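Local coordinates for protein epsin 1 (Danio rerio, PDB 5LP0) that probably binds phosphatidylinositol 4,5-bisphosphate in membranes through its ENTH domain, bends the bilayer and promotes clathrin-coated invaginations in endocytosis, at residues 10-15 with 45-50. Residues are numbered along the deposited sequence; the frame is centred on the assembly and turned at random.
Sequences IKVREA and MSMVWK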
loop_
_atom_site.group_PDB
_atom_site.type_symbol
_atom_site.label_atom_id
_atom_site.label_comp_id
_atom_site.label_asym_id
_atom_site.label_seq_id
_atom_site.Cartn_x
_atom_site.Cartn_y
_atom_site.Cartn_z
ATOM N N ILE A 10 10.070 4.925 8.121
ATOM C CA ILE A 10 11.204 4.496 7.325
ATOM C C ILE A 10 10.934 3.158 6.618
ATOM O O ILE A 10 11.275 3.010 5.449
ATOM C CB ILE A 10 12.477 4.470 8.202
ATOM C CG1 ILE A 10 12.908 5.917 8.455
ATOM C CG2 ILE A 10 13.588 3.695 7.533
ATOM C CD1 ILE A 10 13.862 6.075 9.603
ATOM N N LYS A 11 10.314 2.200 7.307
ATOM C CA LYS A 11 10.015 0.910 6.688
ATOM C C LYS A 11 9.044 1.085 5.513
ATOM O O LYS A 11 9.198 0.461 4.463
ATOM C CB LYS A 11 9.440 -0.058 7.730
ATOM C CG LYS A 11 10.512 -0.619 8.653
ATOM C CD LYS A 11 9.923 -1.503 9.738
ATOM C CE LYS A 11 10.990 -2.101 10.651
ATOM N NZ LYS A 11 11.996 -2.910 9.890
ATOM N N VAL A 12 8.024 1.911 5.687
ATOM C CA VAL A 12 7.108 2.196 4.586
ATOM C C VAL A 12 7.839 2.836 3.391
ATOM O O VAL A 12 7.632 2.442 2.228
ATOM C CB VAL A 12 5.966 3.120 5.033
ATOM C CG1 VAL A 12 5.148 3.548 3.837
ATOM C CG2 VAL A 12 5.091 2.437 6.065
ATOM N N ARG A 13 8.731 3.786 3.669
ATOM C CA ARG A 13 9.480 4.442 2.593
ATOM C C ARG A 13 10.293 3.416 1.815
ATOM O O ARG A 13 10.303 3.415 0.588
ATOM C CB ARG A 13 10.416 5.527 3.139
ATOM C CG ARG A 13 9.706 6.771 3.543
ATOM C CD ARG A 13 10.636 7.745 4.268
ATOM N NE ARG A 13 9.922 8.972 4.599
ATOM C CZ ARG A 13 9.768 9.999 3.772
ATOM N NH1 ARG A 13 10.299 9.964 2.555
ATOM N NH2 ARG A 13 9.084 11.066 4.169
ATOM N N GLU A 14 10.956 2.527 2.532
ATOM C CA GLU A 14 11.767 1.499 1.916
ATOM C C GLU A 14 10.906 0.593 1.044
ATOM O O GLU A 14 11.293 0.240 -0.052
ATOM C CB GLU A 14 12.457 0.672 2.999
ATOM C CG GLU A 14 13.228 -0.498 2.438
ATOM C CD GLU A 14 14.431 -0.062 1.639
ATOM O OE1 GLU A 14 15.049 0.963 2.016
ATOM O OE2 GLU A 14 14.749 -0.730 0.620
ATOM N N ALA A 15 9.730 0.230 1.552
ATOM C CA ALA A 15 8.823 -0.666 0.863
ATOM C C ALA A 15 8.237 -0.032 -0.393
ATOM O O ALA A 15 7.726 -0.732 -1.258
ATOM C CB ALA A 15 7.688 -1.112 1.803
ATOM N N MET A 45 0.205 4.700 7.928
ATOM C CA MET A 45 -0.852 5.073 7.026
ATOM C C MET A 45 -0.564 6.440 6.434
ATOM O O MET A 45 -0.770 6.653 5.232
ATOM C CB MET A 45 -2.195 5.059 7.732
ATOM C CG MET A 45 -2.620 3.650 8.114
ATOM S SD MET A 45 -2.822 2.439 6.775
ATOM C CE MET A 45 -4.343 3.023 6.015
ATOM N N SER A 46 -0.034 7.362 7.223
ATOM C CA SER A 46 0.256 8.680 6.691
ATOM C C SER A 46 1.259 8.551 5.548
ATOM O O SER A 46 1.079 9.168 4.471
ATOM C CB SER A 46 0.817 9.581 7.793
ATOM O OG SER A 46 1.186 10.818 7.233
ATOM N N MET A 47 2.319 7.775 5.774
ATOM C CA MET A 47 3.338 7.606 4.749
ATOM C C MET A 47 2.791 6.898 3.507
ATOM O O MET A 47 3.145 7.236 2.380
ATOM C CB MET A 47 4.554 6.878 5.321
ATOM C CG MET A 47 5.772 6.962 4.404
ATOM S SD MET A 47 6.385 8.669 4.245
ATOM C CE MET A 47 6.399 8.920 2.471
ATOM N N VAL A 48 1.904 5.934 3.671
ATOM C CA VAL A 48 1.348 5.242 2.524
ATOM C C VAL A 48 0.504 6.199 1.693
ATOM O O VAL A 48 0.633 6.226 0.455
ATOM C CB VAL A 48 0.540 3.977 2.937
ATOM C CG1 VAL A 48 -0.097 3.341 1.701
ATOM C CG2 VAL A 48 1.433 2.929 3.620
ATOM N N TRP A 49 -0.362 6.984 2.313
ATOM C CA TRP A 49 -1.177 7.963 1.593
ATOM C C TRP A 49 -0.314 8.999 0.886
ATOM O O TRP A 49 -0.635 9.403 -0.250
ATOM C CB TRP A 49 -2.205 8.649 2.509
ATOM C CG TRP A 49 -3.264 7.734 3.090
ATOM C CD1 TRP A 49 -3.510 7.514 4.417
ATOM C CD2 TRP A 49 -4.225 6.939 2.369
ATOM N NE1 TRP A 49 -4.542 6.630 4.559
ATOM C CE2 TRP A 49 -4.998 6.253 3.325
ATOM C CE3 TRP A 49 -4.505 6.745 1.012
ATOM C CZ2 TRP A 49 -6.032 5.370 2.972
ATOM C CZ3 TRP A 49 -5.520 5.874 0.654
ATOM C CH2 TRP A 49 -6.284 5.198 1.635
ATOM N N LYS A 50 0.803 9.390 1.492
ATOM C CA LYS A 50 1.720 10.306 0.827
ATOM C C LYS A 50 2.289 9.676 -0.439
ATOM O O LYS A 50 2.307 10.306 -1.496
ATOM C CB LYS A 50 2.855 10.693 1.756
ATOM C CG LYS A 50 2.445 11.696 2.839
ATOM C CD LYS A 50 3.619 12.057 3.758
ATOM C CE LYS A 50 3.188 12.992 4.913
ATOM N NZ LYS A 50 4.298 13.173 5.882
#
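Met47 meets two neighbouring residues of segment 10-15 with different parts of one side chain, a compact example of a methionine whose CB and CG pack on a buried valine while SD and CE lie over an arginine. Its CG lies 3.5 Å from CG1 of Val12, the two side chains sliding past each other in opposite directions, and the same Val12 methyl touches Val48 CG2 at 3.8 Å. Bends at chi2 (66°) and chi3 then carry the methionine sulfur across the extended Arg13 side chain, where SD sits 3.2 Å above the guanidinium plane, offset toward its rim, and CE approaches CZ at 3.8 Å. An alanine in place of Met47 would keep CB beside Val12 but would probably lose the CG contact and leave the guanidinium face without its sulfur neighbour. Further out, Glu9 forms a salt bridge with Arg13 NH2. Helix 8-15 rests on helix 38-51, whose Val48 packs on Leu68 and Met69 of helix 59-75, while Leu27 of helix 25-34 touches another side of helix 8-15. Arg13 and nearby Arg51 probably bind phosphatidylinositol 4,5-bisphosphate, as in close relatives. The segments share no hydrogen bond: sulfur and methyl meet the guanidinium face by dispersion, and its N-H groups bond elsewhere, to Glu9 among others.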